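Local coordinates for protein putative sarcosine dimethylglycine methyltransferase (Galdieria sulphuraria, PDB 2O57) that probably acts as an S-adenosylmethionine-dependent methyltransferase that methylates sarcosine and dimethylglycine, at residues R34-V39 with A266-G271; G95-L100 with D132-K137; V106-L111 with Y151-S156; L161-P164 with K168-Q171; H209-L214 with G282-G287. All blocks are in the same frame, centred on the assembly; numbering follows the deposited sequence.

Interaction 1. Residues R34-V39 with A266-G271; sequences RFYFHV and ANMKRG
Met268 alone of its segment reaches across to helix 27-40, and its terminal methyl touches two neighbouring aromatic residues, Phe35 and Tyr36. The backbones stay well apart, with the CA atoms of Phe35 and Met268 10.1 Å from each other, so a long side chain is needed to span the distance. Methionine suits this place because it is unbranched and apolar: CG stands anti to the backbone N (chi1 -169°) and the chain runs on extended, carrying CE to the far helix.

The apolar contacts all converge on that one methyl. CE lies 3.8 Å from Phe35 CD2 and 4.0 Å from Tyr36 CE2, approaching each ring obliquely. The Met268 chain crosses the Phe35 side chain at about a right angle. Phe35 also packs on its neighbour, with its CD2 4.2 Å above one face of the Tyr36 ring and displaced toward the rim.

The second kind of interaction involves the chalcogen, which is selenium in this selenomethionine crystal. SE lies 5.0 Å from the centroid of the Phe35 ring, 40° off the ring normal.

No hydrogen bond joins the two segments. Polar bonding stays at the margins, where Arg270 NH2 donates to Asn267 OD1, which lies close to the guanidinium plane, and His38 NE2 pairs with Glu255. Helix 235-251 lines the same space, with Val245 against Tyr36 and Leu249 against Met268.

This is a Met-aromatic contact between two helices, joining helix 27-40, near the N-terminus, to helix 262-280, which directly precedes the last strand of the sheet.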
# COMPACT_ATOMS: atom_id res chain seq x y z
N ARG A 34 12.68 -13.58 -23.26
CA ARG A 34 14.03 -14.14 -23.42
C ARG A 34 15.05 -13.38 -22.55
O ARG A 34 15.96 -14.01 -21.96
CB ARG A 34 14.49 -14.09 -24.88
CG ARG A 34 13.72 -15.05 -25.82
CD ARG A 34 14.31 -14.95 -27.23
NE ARG A 34 13.71 -15.90 -28.16
CZ ARG A 34 14.06 -15.99 -29.44
NH1 ARG A 34 15.00 -15.17 -29.96
NH2 ARG A 34 13.50 -16.89 -30.21
N PHE A 35 14.93 -12.05 -22.52
CA PHE A 35 15.77 -11.21 -21.68
C PHE A 35 15.56 -11.51 -20.21
O PHE A 35 16.51 -11.78 -19.51
CB PHE A 35 15.60 -9.70 -21.95
CG PHE A 35 16.23 -8.83 -20.87
CD1 PHE A 35 17.63 -8.68 -20.80
CD2 PHE A 35 15.43 -8.15 -19.95
CE1 PHE A 35 18.22 -7.87 -19.79
CE2 PHE A 35 15.99 -7.36 -18.94
CZ PHE A 35 17.39 -7.22 -18.86
N TYR A 36 14.32 -11.48 -19.73
CA TYR A 36 14.08 -11.75 -18.30
C TYR A 36 14.47 -13.18 -17.91
O TYR A 36 15.09 -13.43 -16.86
CB TYR A 36 12.62 -11.55 -17.99
CG TYR A 36 12.22 -10.11 -17.77
CD1 TYR A 36 12.48 -9.47 -16.54
CD2 TYR A 36 11.60 -9.38 -18.79
CE1 TYR A 36 12.08 -8.15 -16.32
CE2 TYR A 36 11.21 -8.05 -18.59
CZ TYR A 36 11.44 -7.46 -17.35
OH TYR A 36 11.05 -6.15 -17.14
N PHE A 37 14.10 -14.13 -18.75
CA PHE A 37 14.51 -15.50 -18.50
C PHE A 37 16.04 -15.63 -18.48
O PHE A 37 16.58 -16.38 -17.69
CB PHE A 37 13.86 -16.47 -19.52
CG PHE A 37 14.12 -17.91 -19.22
CD1 PHE A 37 13.39 -18.58 -18.24
CD2 PHE A 37 15.11 -18.60 -19.91
CE1 PHE A 37 13.63 -19.96 -17.97
CE2 PHE A 37 15.37 -19.94 -19.65
CZ PHE A 37 14.63 -20.63 -18.67
N HIS A 38 16.74 -14.93 -19.35
CA HIS A 38 18.21 -15.08 -19.44
C HIS A 38 18.84 -14.70 -18.10
O HIS A 38 19.78 -15.33 -17.66
CB HIS A 38 18.78 -14.19 -20.54
CG HIS A 38 20.28 -14.14 -20.59
ND1 HIS A 38 21.05 -15.19 -21.04
CD2 HIS A 38 21.16 -13.16 -20.22
CE1 HIS A 38 22.33 -14.86 -20.98
NE2 HIS A 38 22.42 -13.64 -20.48
N VAL A 39 18.33 -13.66 -17.47
CA VAL A 39 18.96 -13.14 -16.25
C VAL A 39 18.43 -13.84 -15.00
O VAL A 39 19.19 -14.24 -14.13
CB VAL A 39 18.86 -11.58 -16.15
CG1 VAL A 39 19.56 -11.03 -14.88
CG2 VAL A 39 19.43 -10.89 -17.44
N ALA A 266 16.72 -1.73 -28.64
CA ALA A 266 16.44 -0.31 -28.77
C ALA A 266 14.95 -0.04 -28.48
O ALA A 266 14.66 0.86 -27.72
CB ALA A 266 16.90 0.23 -30.14
N ASN A 267 14.04 -0.87 -29.03
CA ASN A 267 12.59 -0.76 -28.79
C ASN A 267 12.22 -1.00 -27.33
O ASN A 267 11.36 -0.28 -26.78
CB ASN A 267 11.77 -1.78 -29.62
CG ASN A 267 11.79 -1.48 -31.13
OD1 ASN A 267 11.92 -0.34 -31.54
ND2 ASN A 267 11.64 -2.53 -31.95
N MSE A 268 12.82 -2.02 -26.72
CA MSE A 268 12.58 -2.28 -25.27
C MSE A 268 13.01 -1.08 -24.41
O MSE A 268 12.27 -0.66 -23.54
CB MSE A 268 13.30 -3.53 -24.79
CG MSE A 268 12.80 -3.93 -23.35
SE MSE A 268 13.52 -5.60 -22.77
CE MSE A 268 13.06 -5.40 -20.90
N LYS A 269 14.23 -0.61 -24.61
CA LYS A 269 14.78 0.56 -23.91
C LYS A 269 13.86 1.79 -24.04
O LYS A 269 13.57 2.49 -23.04
CB LYS A 269 16.21 0.82 -24.46
CG LYS A 269 17.07 1.87 -23.78
CD LYS A 269 18.47 1.99 -24.48
CE LYS A 269 19.13 0.61 -24.68
NZ LYS A 269 20.41 0.63 -25.51
N ARG A 270 13.36 2.05 -25.25
CA ARG A 270 12.41 3.16 -25.42
C ARG A 270 11.17 2.97 -24.57
O ARG A 270 10.74 3.92 -23.91
CB ARG A 270 12.03 3.38 -26.88
CG ARG A 270 13.15 4.03 -27.66
CD ARG A 270 12.70 4.36 -29.05
NE ARG A 270 12.65 3.16 -29.90
CZ ARG A 270 13.65 2.78 -30.69
NH1 ARG A 270 14.78 3.49 -30.75
NH2 ARG A 270 13.50 1.68 -31.43
N GLY A 271 10.57 1.77 -24.60
CA GLY A 271 9.41 1.45 -23.76
C GLY A 271 9.69 1.63 -22.27
O GLY A 271 8.88 2.19 -21.53

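Interaction 2. Residues G95-L100 with D132-K137; sequences GAARFL and DNITVK
Helix 95-104 lies over strand 134-138 with Ala97 and Ile134 closest in backbone, their CA atoms 7.1 Å apart, a short separation that the small alanine side chain permits. Ile134 carries the strand's side of the contact with both of its branches. Its CG2 meets Ala97 CB at 4.1 Å, while CD1 lies against the next residue, 3.5 Å from Arg98 CG and 4.0 Å from Ala97 C. With CG1 anti to the carbonyl carbon (chi1 -51°) and the chain extended beyond it, CD1 is brought to the helix backbone. A beta-branched residue serves well here, since it favours the strand conformation and offers two separate methyls.

Arg98 contributes its aliphatic part, crossing Ile134 at about a right angle. Its chain then bends at chi3, and the guanidinium finds partners elsewhere: NH1 bonds to Asn125 OD1 and NH2 to Tyr93 O. Thus one arginine supplies both packing and polar links to helix 115-128 and to the turn before its own helix.

Gly95 and Ala97 lie in a glycine-rich strand-turn-helix sequence that resembles the Rossmann-type pattern. A helix laid on the parallel part of the sheet in this way is characteristic of the Rossmann-like methyltransferase fold.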
# COMPACT_ATOMS: atom_id res chain seq x y z
N GLY A 95 6.83 -19.03 -10.63
CA GLY A 95 7.65 -18.66 -9.49
C GLY A 95 6.83 -18.35 -8.24
O GLY A 95 7.17 -18.84 -7.15
N ALA A 96 5.79 -17.52 -8.40
CA ALA A 96 4.91 -17.15 -7.28
C ALA A 96 4.20 -18.36 -6.75
O ALA A 96 4.01 -18.46 -5.55
CB ALA A 96 3.87 -16.15 -7.73
N ALA A 97 3.75 -19.25 -7.65
CA ALA A 97 3.02 -20.43 -7.23
C ALA A 97 3.91 -21.31 -6.35
O ALA A 97 3.48 -21.75 -5.28
CB ALA A 97 2.51 -21.22 -8.42
N ARG A 98 5.15 -21.54 -6.79
CA ARG A 98 6.10 -22.29 -5.97
C ARG A 98 6.39 -21.59 -4.64
O ARG A 98 6.41 -22.26 -3.61
CB ARG A 98 7.40 -22.61 -6.72
CG ARG A 98 7.14 -23.74 -7.78
CD ARG A 98 8.40 -24.08 -8.58
NE ARG A 98 8.89 -22.95 -9.39
CZ ARG A 98 8.46 -22.62 -10.61
NH1 ARG A 98 7.49 -23.33 -11.19
NH2 ARG A 98 9.03 -21.57 -11.26
N PHE A 99 6.61 -20.27 -4.68
CA PHE A 99 6.79 -19.45 -3.44
C PHE A 99 5.61 -19.65 -2.44
O PHE A 99 5.82 -19.93 -1.25
CB PHE A 99 6.93 -17.98 -3.82
CG PHE A 99 6.87 -17.02 -2.66
CD1 PHE A 99 8.00 -16.76 -1.90
CD2 PHE A 99 5.69 -16.34 -2.36
CE1 PHE A 99 7.96 -15.87 -0.83
CE2 PHE A 99 5.62 -15.42 -1.30
CZ PHE A 99 6.75 -15.18 -0.55
N LEU A 100 4.38 -19.51 -2.93
CA LEU A 100 3.22 -19.65 -2.04
C LEU A 100 3.02 -21.08 -1.49
O LEU A 100 2.64 -21.28 -0.31
CB LEU A 100 1.96 -19.16 -2.77
CG LEU A 100 1.89 -17.67 -3.13
CD1 LEU A 100 0.60 -17.46 -3.91
CD2 LEU A 100 1.89 -16.81 -1.86
N ASP A 132 2.05 -32.26 -7.14
CA ASP A 132 0.76 -32.54 -6.50
C ASP A 132 0.07 -31.27 -6.00
O ASP A 132 -1.11 -31.30 -5.72
CB ASP A 132 0.91 -33.50 -5.34
CG ASP A 132 1.43 -34.87 -5.78
OD1 ASP A 132 1.17 -35.28 -6.94
OD2 ASP A 132 2.10 -35.51 -4.95
N ASN A 133 0.81 -30.16 -5.86
CA ASN A 133 0.23 -28.92 -5.36
C ASN A 133 0.00 -27.86 -6.41
O ASN A 133 -0.78 -26.94 -6.20
CB ASN A 133 1.05 -28.31 -4.20
CG ASN A 133 0.78 -29.00 -2.84
OD1 ASN A 133 0.25 -28.37 -1.89
ND2 ASN A 133 1.15 -30.28 -2.74
N ILE A 134 0.69 -27.99 -7.54
CA ILE A 134 0.59 -26.96 -8.59
C ILE A 134 0.16 -27.58 -9.93
O ILE A 134 0.79 -28.52 -10.43
CB ILE A 134 1.93 -26.16 -8.78
CG1 ILE A 134 2.45 -25.62 -7.43
CG2 ILE A 134 1.73 -24.99 -9.81
CD1 ILE A 134 3.92 -25.12 -7.51
N THR A 135 -0.93 -27.05 -10.48
CA THR A 135 -1.34 -27.46 -11.81
C THR A 135 -1.16 -26.31 -12.77
O THR A 135 -1.27 -25.16 -12.38
CB THR A 135 -2.79 -27.98 -11.87
OG1 THR A 135 -3.67 -26.86 -11.69
CG2 THR A 135 -3.05 -28.97 -10.80
N VAL A 136 -0.88 -26.60 -14.02
CA VAL A 136 -0.65 -25.53 -14.96
C VAL A 136 -1.66 -25.73 -16.08
O VAL A 136 -1.68 -26.79 -16.73
CB VAL A 136 0.81 -25.56 -15.56
CG1 VAL A 136 1.02 -24.39 -16.51
CG2 VAL A 136 1.88 -25.53 -14.46
N LYS A 137 -2.47 -24.70 -16.33
CA LYS A 137 -3.51 -24.74 -17.37
C LYS A 137 -3.27 -23.60 -18.36
O LYS A 137 -2.82 -22.53 -17.98
CB LYS A 137 -4.90 -24.57 -16.73
CG LYS A 137 -5.17 -25.42 -15.44
CD LYS A 137 -6.36 -24.82 -14.64
CE LYS A 137 -6.73 -25.65 -13.38
NZ LYS A 137 -7.44 -26.96 -13.67

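Interaction 3. Residues V106-L111 with Y151-S156; sequences VSIDCL and YDFIWS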
# COMPACT_ATOMS: atom_id res chain seq x y z
N VAL A 106 -0.53 -24.12 0.54
CA VAL A 106 -1.73 -24.04 -0.29
C VAL A 106 -1.52 -24.88 -1.57
O VAL A 106 -0.40 -25.33 -1.87
CB VAL A 106 -2.03 -22.55 -0.74
CG1 VAL A 106 -2.49 -21.68 0.43
CG2 VAL A 106 -0.80 -21.93 -1.46
N SER A 107 -2.58 -25.02 -2.35
CA SER A 107 -2.51 -25.54 -3.71
C SER A 107 -2.80 -24.41 -4.70
O SER A 107 -3.66 -23.56 -4.45
CB SER A 107 -3.55 -26.64 -3.87
OG SER A 107 -3.24 -27.74 -3.00
N ILE A 108 -2.08 -24.40 -5.82
CA ILE A 108 -2.22 -23.32 -6.80
C ILE A 108 -2.49 -23.90 -8.19
O ILE A 108 -1.73 -24.75 -8.67
CB ILE A 108 -0.92 -22.46 -6.91
CG1 ILE A 108 -0.53 -21.83 -5.54
CG2 ILE A 108 -1.06 -21.37 -7.99
CD1 ILE A 108 -1.38 -20.67 -5.14
N ASP A 109 -3.53 -23.38 -8.85
CA ASP A 109 -3.70 -23.62 -10.29
C ASP A 109 -3.17 -22.38 -11.01
O ASP A 109 -3.61 -21.27 -10.73
CB ASP A 109 -5.16 -23.82 -10.66
CG ASP A 109 -5.75 -25.10 -10.08
OD1 ASP A 109 -5.01 -26.04 -9.76
OD2 ASP A 109 -6.97 -25.16 -9.97
N CYS A 110 -2.26 -22.60 -11.97
CA CYS A 110 -1.71 -21.50 -12.75
C CYS A 110 -2.49 -21.42 -14.06
O CYS A 110 -2.74 -22.46 -14.70
CB CYS A 110 -0.21 -21.74 -13.03
SG CYS A 110 0.84 -21.77 -11.61
N LEU A 111 -2.89 -20.21 -14.45
CA LEU A 111 -3.50 -19.99 -15.76
C LEU A 111 -2.61 -19.05 -16.52
O LEU A 111 -2.29 -17.96 -16.04
CB LEU A 111 -4.92 -19.43 -15.66
CG LEU A 111 -5.68 -19.35 -16.99
CD1 LEU A 111 -5.97 -20.74 -17.53
CD2 LEU A 111 -7.00 -18.60 -16.75
N TYR A 151 -12.31 -21.14 -6.05
CA TYR A 151 -11.09 -20.69 -5.37
C TYR A 151 -11.26 -19.96 -4.06
O TYR A 151 -12.07 -19.06 -3.93
CB TYR A 151 -10.21 -19.88 -6.36
CG TYR A 151 -9.78 -20.75 -7.53
CD1 TYR A 151 -8.76 -21.69 -7.37
CD2 TYR A 151 -10.41 -20.66 -8.76
CE1 TYR A 151 -8.37 -22.52 -8.40
CE2 TYR A 151 -10.05 -21.48 -9.82
CZ TYR A 151 -9.03 -22.42 -9.63
OH TYR A 151 -8.63 -23.24 -10.67
N ASP A 152 -10.42 -20.31 -3.10
CA ASP A 152 -10.31 -19.51 -1.90
C ASP A 152 -9.69 -18.15 -2.17
O ASP A 152 -10.01 -17.20 -1.50
CB ASP A 152 -9.51 -20.28 -0.86
CG ASP A 152 -10.17 -21.58 -0.50
OD1 ASP A 152 -11.28 -21.48 0.06
OD2 ASP A 152 -9.64 -22.67 -0.83
N PHE A 153 -8.80 -18.07 -3.17
CA PHE A 153 -8.08 -16.84 -3.47
C PHE A 153 -7.54 -16.83 -4.90
O PHE A 153 -7.39 -17.88 -5.55
CB PHE A 153 -6.94 -16.56 -2.45
CG PHE A 153 -5.80 -17.54 -2.52
CD1 PHE A 153 -4.68 -17.27 -3.33
CD2 PHE A 153 -5.81 -18.72 -1.76
CE1 PHE A 153 -3.61 -18.19 -3.39
CE2 PHE A 153 -4.75 -19.64 -1.81
CZ PHE A 153 -3.63 -19.36 -2.64
N ILE A 154 -7.33 -15.62 -5.40
CA ILE A 154 -6.70 -15.33 -6.68
C ILE A 154 -5.49 -14.40 -6.44
O ILE A 154 -5.56 -13.42 -5.66
CB ILE A 154 -7.66 -14.65 -7.70
CG1 ILE A 154 -8.79 -15.59 -8.05
CG2 ILE A 154 -6.88 -14.18 -8.99
CD1 ILE A 154 -9.96 -14.94 -8.90
N TRP A 155 -4.41 -14.70 -7.15
CA TRP A 155 -3.17 -13.94 -7.10
C TRP A 155 -2.88 -13.57 -8.53
O TRP A 155 -2.93 -14.46 -9.42
CB TRP A 155 -2.08 -14.87 -6.58
CG TRP A 155 -0.61 -14.39 -6.62
CD1 TRP A 155 0.25 -14.41 -7.70
CD2 TRP A 155 0.15 -13.91 -5.50
NE1 TRP A 155 1.51 -13.98 -7.31
CE2 TRP A 155 1.48 -13.66 -5.98
CE3 TRP A 155 -0.14 -13.69 -4.15
CZ2 TRP A 155 2.51 -13.19 -5.14
CZ3 TRP A 155 0.88 -13.21 -3.30
CH2 TRP A 155 2.20 -12.99 -3.80
N SER A 156 -2.59 -12.29 -8.79
CA SER A 156 -2.21 -11.90 -10.16
C SER A 156 -1.23 -10.73 -10.11
O SER A 156 -1.58 -9.63 -9.69
CB SER A 156 -3.47 -11.52 -10.95
OG SER A 156 -3.15 -11.24 -12.30
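Tyr151 OH donates a hydrogen bond to Asp109 OD2 at 2.6 Å, the one hydrogen bond between the two segments. The carboxylate oxygen lies at the edge of the phenol, near the ring plane, and receives the hydroxyl on its anti lone pair; carboxylate and ring planes stand 88° apart. An aspartate is short enough to fit beside the ring, while tyrosine has the length to span the gap.

The rest of the first shell is apolar and centres on Phe153, beyond a corner that the chain turns at Asp152. Its CZ touches Ile108 CD1 at 3.6 Å, and its CE2 lies 3.8 Å from Val106 CG1; both methyls come at the ring obliquely. Phe153 CG sits between its backbone N and carbonyl carbon (chi1 68°), a crowded position that swings the ring toward the other segment. Ile108, beta-branched, suits the strand; Val106, just before it, adds a further branched apolar group.

Farther out, Asp109 is fixed from several directions. OD2 also forms a salt bridge with Lys85 NZ, and OD1 bonds to Thr135 OG1 on the next strand, so the buried carboxylate is probably stabilised in its charged form. A phenylalanine in place of Tyr151 would probably leave Asp109 OD2 without its hydroxyl donor and more dependent on Lys85.

The strands are not sheet neighbours: the CA atoms of Ile108 and Ile154, the nearest pair, are 9.2 Å apart, and strand 85-89 runs between them. Side chains reaching past an intervening strand thus join strands 107-112 and 151-157 of the parallel, Rossmann-like methyltransferase core.

Interaction 4. Residues L161-P164 with K168-Q171; sequences LHSP and KVFQ
Ser163 meets Val169 where the loop that follows strand 151-157 turns into helix 166-176, a strand-loop-helix connection of the Rossmann-like methyltransferase fold. The contact is small, burying 75 Å² in all, and the CA atoms of these two residues are 7.8 Å apart.

Along the helix, Lys168 comes first; its side chain leads away from the loop, while its backbone N bonds to Asp165 OD2 near the start of the helix. Val169 follows and makes the contact. Its CG1 is anti to the backbone N (chi1 178°), which leaves CG2 as the branch directed at the loop, 3.1 Å from Ser163 OG and 3.9 Å from Ser163 CB. A methyl this close to an oxygen is tightly packed, and a compact branched residue can set one methyl against the loop while the other points elsewhere. Phe170 takes no part in the loop contact and meets Tyr217 and Phe160 edge-to-face, packing the helix against helix 214-223 and the preceding loop. Gln171, next in line, rests on Cys224 beyond the end of helix 214-223.

An alanine at Ser163 is likely to deprive the carbonyl of Pro164 of its side-chain donor and remove the oxygen packed against the Val169 methyl. Serine fits here because its small hydroxyl can both abut the methyl and bond locally. Pro164 contributes its carbonyl, whose O is also 4.0 Å from Val169 CG2: Ser163 OG donates to Pro164 O at 3.0 Å, in the carbonyl plane and on a lone pair.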
# COMPACT_ATOMS: atom_id res chain seq x y z
N LEU A 161 -2.55 -5.69 -16.98
CA LEU A 161 -2.06 -4.63 -17.88
C LEU A 161 -2.39 -4.91 -19.36
O LEU A 161 -2.86 -4.02 -20.07
CB LEU A 161 -0.53 -4.40 -17.71
CG LEU A 161 0.19 -3.43 -18.68
CD1 LEU A 161 -0.32 -2.04 -18.47
CD2 LEU A 161 1.69 -3.43 -18.46
N HIS A 162 -2.14 -6.14 -19.80
CA HIS A 162 -2.25 -6.51 -21.21
C HIS A 162 -3.64 -6.98 -21.63
O HIS A 162 -3.95 -7.11 -22.84
CB HIS A 162 -1.21 -7.59 -21.50
CG HIS A 162 0.18 -7.20 -21.09
ND1 HIS A 162 0.87 -6.17 -21.70
CD2 HIS A 162 0.99 -7.67 -20.11
CE1 HIS A 162 2.06 -6.04 -21.14
NE2 HIS A 162 2.15 -6.94 -20.17
N SER A 163 -4.49 -7.23 -20.65
CA SER A 163 -5.81 -7.74 -20.92
C SER A 163 -6.71 -6.65 -21.46
O SER A 163 -6.87 -5.59 -20.83
CB SER A 163 -6.41 -8.31 -19.65
OG SER A 163 -7.43 -9.21 -19.96
N PRO A 164 -7.28 -6.87 -22.65
CA PRO A 164 -8.40 -6.00 -22.93
C PRO A 164 -9.63 -6.58 -22.19
O PRO A 164 -9.52 -7.60 -21.48
CB PRO A 164 -8.56 -6.08 -24.45
CG PRO A 164 -8.00 -7.45 -24.84
CD PRO A 164 -7.01 -7.84 -23.73
N LYS A 168 -14.81 -8.01 -18.32
CA LYS A 168 -14.90 -9.48 -18.40
C LYS A 168 -13.89 -10.20 -17.47
O LYS A 168 -14.26 -11.19 -16.83
CB LYS A 168 -14.77 -9.94 -19.86
CG LYS A 168 -14.99 -11.43 -20.07
CD LYS A 168 -16.35 -11.91 -19.54
CE LYS A 168 -16.54 -13.38 -19.94
NZ LYS A 168 -17.78 -13.92 -19.35
N VAL A 169 -12.66 -9.68 -17.36
CA VAL A 169 -11.65 -10.16 -16.39
C VAL A 169 -12.22 -10.17 -14.98
O VAL A 169 -12.23 -11.20 -14.31
CB VAL A 169 -10.36 -9.29 -16.42
CG1 VAL A 169 -9.32 -9.78 -15.37
CG2 VAL A 169 -9.74 -9.29 -17.83
N PHE A 170 -12.73 -9.04 -14.54
CA PHE A 170 -13.30 -8.97 -13.20
C PHE A 170 -14.55 -9.84 -13.04
O PHE A 170 -14.76 -10.40 -11.98
CB PHE A 170 -13.54 -7.50 -12.78
CG PHE A 170 -12.29 -6.81 -12.28
CD1 PHE A 170 -11.85 -6.99 -10.94
CD2 PHE A 170 -11.58 -5.97 -13.12
CE1 PHE A 170 -10.67 -6.38 -10.49
CE2 PHE A 170 -10.43 -5.32 -12.68
CZ PHE A 170 -9.96 -5.53 -11.36
N GLN A 171 -15.36 -9.99 -14.09
CA GLN A 171 -16.54 -10.88 -14.01
C GLN A 171 -16.09 -12.34 -13.78
O GLN A 171 -16.72 -13.09 -13.01
CB GLN A 171 -17.41 -10.77 -15.28
CG GLN A 171 -18.24 -9.48 -15.34
CD GLN A 171 -18.95 -9.30 -16.66
OE1 GLN A 171 -18.49 -9.78 -17.69
NE2 GLN A 171 -20.07 -8.59 -16.64

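Interaction 5. Residues H209-L214 with G282-G287; sequences HDMGSL and GKLTWG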
# COMPACT_ATOMS: atom_id res chain seq x y z
N HIS A 209 -5.03 0.40 -26.09
CA HIS A 209 -5.97 1.52 -26.27
C HIS A 209 -6.03 2.50 -25.08
O HIS A 209 -6.04 3.73 -25.26
CB HIS A 209 -7.38 1.01 -26.56
CG HIS A 209 -7.55 0.47 -27.95
ND1 HIS A 209 -6.76 0.86 -29.01
CD2 HIS A 209 -8.43 -0.43 -28.46
CE1 HIS A 209 -7.14 0.23 -30.11
NE2 HIS A 209 -8.15 -0.56 -29.80
N ASP A 210 -6.10 1.93 -23.88
CA ASP A 210 -6.07 2.66 -22.62
C ASP A 210 -5.49 1.72 -21.53
O ASP A 210 -5.11 0.57 -21.80
CB ASP A 210 -7.47 3.20 -22.25
CG ASP A 210 -7.42 4.35 -21.22
OD1 ASP A 210 -6.37 4.58 -20.57
OD2 ASP A 210 -8.45 5.03 -21.06
N MSE A 211 -5.41 2.24 -20.32
CA MSE A 211 -4.71 1.57 -19.25
C MSE A 211 -5.64 1.39 -18.05
O MSE A 211 -6.59 2.15 -17.90
CB MSE A 211 -3.53 2.45 -18.84
CG MSE A 211 -2.40 1.69 -18.29
SE MSE A 211 -0.81 2.73 -18.11
CE MSE A 211 0.05 1.44 -17.21
N GLY A 212 -5.36 0.39 -17.21
CA GLY A 212 -6.02 0.27 -15.91
C GLY A 212 -5.65 1.40 -14.97
O GLY A 212 -4.69 2.11 -15.20
N SER A 213 -6.47 1.60 -13.93
CA SER A 213 -6.18 2.54 -12.82
C SER A 213 -6.93 2.03 -11.58
O SER A 213 -7.88 1.22 -11.70
CB SER A 213 -6.67 3.96 -13.16
OG SER A 213 -8.07 3.95 -13.36
N LEU A 214 -6.49 2.48 -10.40
CA LEU A 214 -7.12 2.05 -9.16
C LEU A 214 -8.62 2.36 -9.14
O LEU A 214 -9.41 1.53 -8.69
CB LEU A 214 -6.43 2.70 -7.95
CG LEU A 214 -4.99 2.26 -7.64
CD1 LEU A 214 -4.39 3.12 -6.54
CD2 LEU A 214 -4.94 0.74 -7.22
N GLY A 282 4.22 11.91 -12.80
CA GLY A 282 2.97 11.71 -12.05
C GLY A 282 1.81 11.23 -12.90
O GLY A 282 0.66 11.38 -12.50
N LYS A 283 2.09 10.63 -14.06
CA LYS A 283 1.03 10.07 -14.91
C LYS A 283 0.79 8.57 -14.68
O LYS A 283 -0.30 8.09 -14.90
CB LYS A 283 1.34 10.26 -16.40
CG LYS A 283 1.55 11.74 -16.80
CD LYS A 283 1.53 11.85 -18.30
CE LYS A 283 1.59 13.30 -18.74
NZ LYS A 283 2.91 13.52 -19.40
N LEU A 284 1.83 7.85 -14.29
CA LEU A 284 1.80 6.39 -14.21
C LEU A 284 2.18 5.93 -12.82
O LEU A 284 2.95 6.61 -12.11
CB LEU A 284 2.76 5.77 -15.22
CG LEU A 284 2.57 6.19 -16.68
CD1 LEU A 284 3.65 5.49 -17.55
CD2 LEU A 284 1.20 5.79 -17.19
N THR A 285 1.68 4.78 -12.43
CA THR A 285 2.04 4.22 -11.12
C THR A 285 2.05 2.69 -11.13
O THR A 285 1.71 2.08 -12.13
CB THR A 285 1.09 4.76 -9.97
OG1 THR A 285 1.60 4.36 -8.71
CG2 THR A 285 -0.37 4.27 -10.11
N TRP A 286 2.49 2.09 -10.04
CA TRP A 286 2.37 0.65 -9.89
C TRP A 286 1.35 0.44 -8.79
O TRP A 286 1.59 0.84 -7.66
CB TRP A 286 3.72 -0.00 -9.54
CG TRP A 286 3.63 -1.52 -9.34
CD1 TRP A 286 3.14 -2.45 -10.24
CD2 TRP A 286 4.04 -2.25 -8.20
NE1 TRP A 286 3.19 -3.70 -9.69
CE2 TRP A 286 3.77 -3.62 -8.45
CE3 TRP A 286 4.63 -1.88 -6.98
CZ2 TRP A 286 4.06 -4.63 -7.53
CZ3 TRP A 286 4.93 -2.90 -6.05
CH2 TRP A 286 4.63 -4.26 -6.34
N GLY A 287 0.22 -0.16 -9.14
CA GLY A 287 -0.93 -0.29 -8.25
C GLY A 287 -0.99 -1.65 -7.61
O GLY A 287 -0.52 -2.62 -8.18
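Met211 and Leu284 meet with no flat group between them, though both also touch the side chain of Trp275 on helix 262-280. The carboxylate of Asp210, the flat group next to Met211 in the chain, lies to one side of this contact and takes no part in it. Its OD1 forms a salt bridge with Lys190 NZ, which ties the loop to the end of strand 181-190.

The larger touch is apolar, selenium against a methyl. Met211 SE, the selenium of a selenomethionine, lies 3.8 Å from Leu284 CD2, and the two side chains cross at about a right angle. Met211 turns CG anti to its backbone N (chi1 -152°) and then runs extended, sending the chalcogen out from the loop to the start of strand 284-293. Helix 235-251 supplies Leu238 against Leu284.

Farther on, Leu214 CD2 rests 4.3 Å from Gly287 CA, where the backbones come closest, the CA atoms of Leu214 and Gly287 being 6.7 Å apart. A beta carbon on Gly287 would come within 3.3 Å of Leu214 CD2, so glycine fits this tight spot. Just before Leu214, Ser213 occupies the N-cap of helix 214-223.

No hydrogen bond crosses between the segments, and their touching parts run 49° apart. The loop is therefore held against this strand by dispersion and the burial of apolar surface, with no directional bond between the two segments.

In the fold
Interactions 2 and 3 lie side by side, centres about 8 Å apart, in the parallel part of the seven-stranded sheet; Thr135 OG1 probably hydrogen-bonds to Asp109 OD1 between them, and along the chain they cross. Interaction 4 follows in series, in the loop and helix after strand 151-157, its centre about 17 Å from that of interaction 3. It touches interaction 5 through Leu161 and Met211, their centres about 14 Å apart. Interaction 5 reaches the same sheet at the antiparallel strand 284-293. Interaction 1, centres 21 to 28 Å from the others, encloses interactions 2 to 4 in sequence and crosses interaction 5. Helix 27-40, near the N-terminus, is thus tied to helix 262-280, which leads into strand 284-293.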